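Local coordinates for WZI (Escherichia coli, PDB 2YNK), which is an outer-membrane beta-barrel lectin that binds carbohydrate and underpins assembly of the group 1 capsule at the cell surface, at residues I233-R241 / H346-Q354. Numbering follows the deposited sequence.
Sequences IMQWGGKGR and HIYKDGYYQ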
loop_
_atom_site.group_PDB
_atom_site.type_symbol
_atom_site.label_atom_id
_atom_site.label_comp_id
_atom_site.label_asym_id
_atom_site.label_seq_id
_atom_site.Cartn_x
_atom_site.Cartn_y
_atom_site.Cartn_z
ATOM N N ILE A 233 -15.105 -3.927 3.002
ATOM C CA ILE A 233 -14.872 -3.086 4.178
ATOM C C ILE A 233 -16.204 -2.546 4.663
ATOM O O ILE A 233 -17.021 -2.109 3.852
ATOM C CB ILE A 233 -13.972 -1.885 3.820
ATOM C CG1 ILE A 233 -12.502 -2.215 4.051
ATOM C CG2 ILE A 233 -14.327 -0.663 4.647
ATOM C CD1 ILE A 233 -12.123 -2.312 5.511
HETATM N N MSE A 234 -16.438 -2.566 5.970
HETATM C CA MSE A 234 -17.592 -1.846 6.507
HETATM C C MSE A 234 -17.180 -0.866 7.576
HETATM O O MSE A 234 -16.382 -1.170 8.460
HETATM C CB MSE A 234 -18.716 -2.764 6.983
HETATM C CG MSE A 234 -18.261 -3.823 7.965
HETATM SE SE MSE A 234 -19.852 -4.638 8.794
HETATM C CE MSE A 234 -19.037 -6.434 8.976
ATOM N N GLN A 235 -17.728 0.339 7.475
ATOM C CA GLN A 235 -17.546 1.382 8.476
ATOM C C GLN A 235 -18.707 1.247 9.456
ATOM O O GLN A 235 -19.860 1.400 9.070
ATOM C CB GLN A 235 -17.546 2.744 7.792
ATOM C CG GLN A 235 -16.857 3.857 8.554
ATOM C CD GLN A 235 -16.636 5.096 7.701
ATOM O OE1 GLN A 235 -15.925 6.024 8.105
ATOM N NE2 GLN A 235 -17.242 5.121 6.516
ATOM N N TRP A 236 -18.404 0.956 10.715
ATOM C CA TRP A 236 -19.399 0.435 11.645
ATOM C C TRP A 236 -19.083 0.853 13.061
ATOM O O TRP A 236 -17.940 1.162 13.378
ATOM C CB TRP A 236 -19.436 -1.088 11.491
ATOM C CG TRP A 236 -20.348 -1.822 12.440
ATOM C CD1 TRP A 236 -21.699 -2.107 12.279
ATOM C CD2 TRP A 236 -19.991 -2.406 13.730
ATOM N NE1 TRP A 236 -22.186 -2.794 13.357
ATOM C CE2 TRP A 236 -21.212 -3.002 14.263
ATOM C CE3 TRP A 236 -18.820 -2.483 14.475
ATOM C CZ2 TRP A 236 -21.238 -3.640 15.487
ATOM C CZ3 TRP A 236 -18.856 -3.132 15.712
ATOM C CH2 TRP A 236 -20.035 -3.698 16.206
ATOM N N GLY A 237 -20.091 0.902 13.925
ATOM C CA GLY A 237 -19.878 1.302 15.320
ATOM C C GLY A 237 -19.633 2.799 15.525
ATOM O O GLY A 237 -19.739 3.593 14.579
ATOM N N GLY A 238 -19.307 3.169 16.766
ATOM C CA GLY A 238 -19.080 4.566 17.162
ATOM C C GLY A 238 -20.069 5.042 18.216
ATOM O O GLY A 238 -20.969 4.304 18.609
ATOM N N LYS A 239 -19.910 6.274 18.685
ATOM C CA LYS A 239 -20.869 6.834 19.643
ATOM C C LYS A 239 -22.241 7.081 18.991
ATOM O O LYS A 239 -22.344 7.699 17.929
ATOM C CB LYS A 239 -20.326 8.108 20.306
ATOM C CG LYS A 239 -19.181 7.813 21.264
ATOM C CD LYS A 239 -18.855 8.962 22.215
ATOM C CE LYS A 239 -17.562 8.658 22.970
ATOM N NZ LYS A 239 -17.186 9.679 23.982
ATOM N N GLY A 240 -23.285 6.566 19.635
ATOM C CA GLY A 240 -24.646 6.681 19.129
ATOM C C GLY A 240 -24.924 5.718 17.997
ATOM O O GLY A 240 -25.850 5.920 17.208
ATOM N N ARG A 241 -24.129 4.655 17.921
ATOM C CA ARG A 241 -24.259 3.684 16.844
ATOM C C ARG A 241 -24.551 2.306 17.405
ATOM O O ARG A 241 -24.161 1.995 18.525
ATOM C CB ARG A 241 -22.987 3.660 16.006
ATOM C CG ARG A 241 -22.660 4.988 15.324
ATOM C CD ARG A 241 -23.679 5.354 14.262
ATOM N NE ARG A 241 -23.860 4.242 13.340
ATOM C CZ ARG A 241 -24.959 3.998 12.635
ATOM N NH1 ARG A 241 -26.020 4.798 12.710
ATOM N NH2 ARG A 241 -24.990 2.935 11.839
ATOM N N HIS A 346 -23.661 9.325 4.710
ATOM C CA HIS A 346 -24.689 10.163 5.343
ATOM C C HIS A 346 -24.789 9.967 6.835
ATOM O O HIS A 346 -25.287 10.852 7.536
ATOM C CB HIS A 346 -26.053 9.954 4.677
ATOM C CG HIS A 346 -26.561 8.525 4.741
ATOM N ND1 HIS A 346 -25.943 7.503 4.110
ATOM C CD2 HIS A 346 -27.669 7.976 5.378
ATOM C CE1 HIS A 346 -26.613 6.362 4.339
ATOM N NE2 HIS A 346 -27.670 6.650 5.112
ATOM N N ILE A 347 -24.344 8.810 7.332
ATOM C CA ILE A 347 -24.162 8.606 8.780
ATOM C C ILE A 347 -22.733 8.992 9.142
ATOM O O ILE A 347 -22.504 9.924 9.905
ATOM C CB ILE A 347 -24.450 7.147 9.218
ATOM C CG1 ILE A 347 -25.924 6.788 9.003
ATOM C CG2 ILE A 347 -24.092 6.938 10.679
ATOM C CD1 ILE A 347 -26.907 7.828 9.518
ATOM N N TYR A 348 -21.774 8.278 8.574
ATOM C CA TYR A 348 -20.365 8.595 8.761
ATOM C C TYR A 348 -20.037 9.785 7.865
ATOM O O TYR A 348 -19.621 9.632 6.723
ATOM C CB TYR A 348 -19.498 7.345 8.492
ATOM C CG TYR A 348 -19.820 6.237 9.476
ATOM C CD1 TYR A 348 -19.215 6.195 10.718
ATOM C CD2 TYR A 348 -20.777 5.272 9.186
ATOM C CE1 TYR A 348 -19.520 5.204 11.636
ATOM C CE2 TYR A 348 -21.090 4.272 10.095
ATOM C CZ TYR A 348 -20.455 4.245 11.320
ATOM O OH TYR A 348 -20.761 3.270 12.243
ATOM N N LYS A 349 -20.248 10.979 8.409
ATOM C CA LYS A 349 -20.316 12.204 7.603
ATOM C C LYS A 349 -18.960 12.761 7.233
ATOM O O LYS A 349 -18.849 13.508 6.268
ATOM C CB LYS A 349 -21.138 13.277 8.328
ATOM C CG LYS A 349 -22.627 12.964 8.422
ATOM C CD LYS A 349 -23.363 14.107 9.096
ATOM C CE LYS A 349 -24.858 13.867 9.193
ATOM N NZ LYS A 349 -25.557 15.175 9.348
ATOM N N ASP A 350 -17.932 12.402 7.999
ATOM C CA ASP A 350 -16.548 12.755 7.658
ATOM C C ASP A 350 -16.069 11.930 6.452
ATOM O O ASP A 350 -14.948 12.115 5.980
ATOM C CB ASP A 350 -15.603 12.485 8.836
ATOM C CG ASP A 350 -15.633 13.557 9.925
ATOM O OD1 ASP A 350 -16.434 14.523 9.877
ATOM O OD2 ASP A 350 -14.805 13.402 10.861
ATOM N N GLY A 351 -16.893 10.995 5.980
ATOM C CA GLY A 351 -16.585 10.239 4.776
ATOM C C GLY A 351 -15.610 9.125 5.071
ATOM O O GLY A 351 -15.345 8.832 6.229
ATOM N N TYR A 352 -15.080 8.511 4.013
ATOM C CA TYR A 352 -14.129 7.392 4.118
ATOM C C TYR A 352 -12.707 7.972 4.229
ATOM O O TYR A 352 -11.857 7.780 3.345
ATOM C CB TYR A 352 -14.293 6.468 2.907
ATOM C CG TYR A 352 -13.588 5.122 3.007
ATOM C CD1 TYR A 352 -13.908 4.220 4.016
ATOM C CD2 TYR A 352 -12.627 4.743 2.070
ATOM C CE1 TYR A 352 -13.273 2.992 4.115
ATOM C CE2 TYR A 352 -11.988 3.517 2.154
ATOM C CZ TYR A 352 -12.313 2.644 3.178
ATOM O OH TYR A 352 -11.689 1.425 3.277
ATOM N N TYR A 353 -12.491 8.726 5.316
ATOM C CA TYR A 353 -11.246 9.449 5.585
ATOM C C TYR A 353 -10.951 9.456 7.081
ATOM O O TYR A 353 -11.859 9.661 7.886
ATOM C CB TYR A 353 -11.350 10.918 5.173
ATOM C CG TYR A 353 -11.629 11.178 3.722
ATOM C CD1 TYR A 353 -12.906 11.034 3.210
ATOM C CD2 TYR A 353 -10.633 11.618 2.872
ATOM C CE1 TYR A 353 -13.188 11.296 1.880
ATOM C CE2 TYR A 353 -10.896 11.885 1.536
ATOM C CZ TYR A 353 -12.182 11.723 1.046
ATOM O OH TYR A 353 -12.468 11.966 -0.276
ATOM N N GLN A 354 -9.681 9.260 7.447
ATOM C CA GLN A 354 -9.242 9.494 8.810
ATOM C C GLN A 354 -8.388 10.733 8.816
ATOM O O GLN A 354 -7.448 10.826 8.024
ATOM C CB GLN A 354 -8.419 8.337 9.332
ATOM C CG GLN A 354 -8.043 8.509 10.790
ATOM C CD GLN A 354 -7.240 7.365 11.321
ATOM O OE1 GLN A 354 -7.732 6.571 12.114
ATOM N NE2 GLN A 354 -5.997 7.269 10.887
#
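Tyr348 lays one ring face on Gln235 and brings its hydroxyl to Gly237 and Arg241, joining the end of one strand of the 18-stranded antiparallel outer-membrane barrel (226-236) to the loop that follows strand 322-331. Side chains of 346-354 reach the strand end and the loop after it, meeting side chains and backbone carbonyls without backbone-to-backbone pairing: even the nearest alpha carbons, Gln235 CA and Tyr348 CA, are 7.7 Å apart. Tyr348 opens a type I turn that closes with Gly351 N bonded to Tyr348 O. With CG anti to its own carbonyl carbon, the ring reaches past Gln235, whose extended side chain runs the opposite way. The amide and ring planes are only 10° apart, hence stacked, and the aliphatic part adds a CH-pi contact, Gln235 CG lying 4.0 Å from the Tyr348 ring centroid, over the face. Ile347 CG2 lies on the opposite face of that ring. The same methyl also covers one face of the Arg241 guanidinium, 3.5 Å from Arg241 NH1, so it is shared by both flat groups, whose planes are steeply inclined at 77°. Bends at chi2 and chi3 of Arg241 fold its chain back toward the phenol. Two residues before Gln235 on the strand, Ile233 crosses Tyr352 at about a right angle, with Ile233 CG2 3.8 Å from Tyr352 CE1; the Tyr352 hydroxyl is hydrogen-bonded to the carbonyl of Ile161. Tyr205 joins the cluster from another loop, touching Gln235 and Tyr348 and hydrogen-bonding through its hydroxyl to Gly351 O. The polar link itself is at the phenol: Arg241 NE makes a weak hydrogen bond to Tyr348 OH at 3.4 Å, while Tyr348 OH donates to Gly237 O at 2.6 Å, in the carbonyl plane and on a lone pair, with a C=O...donor angle of 130°.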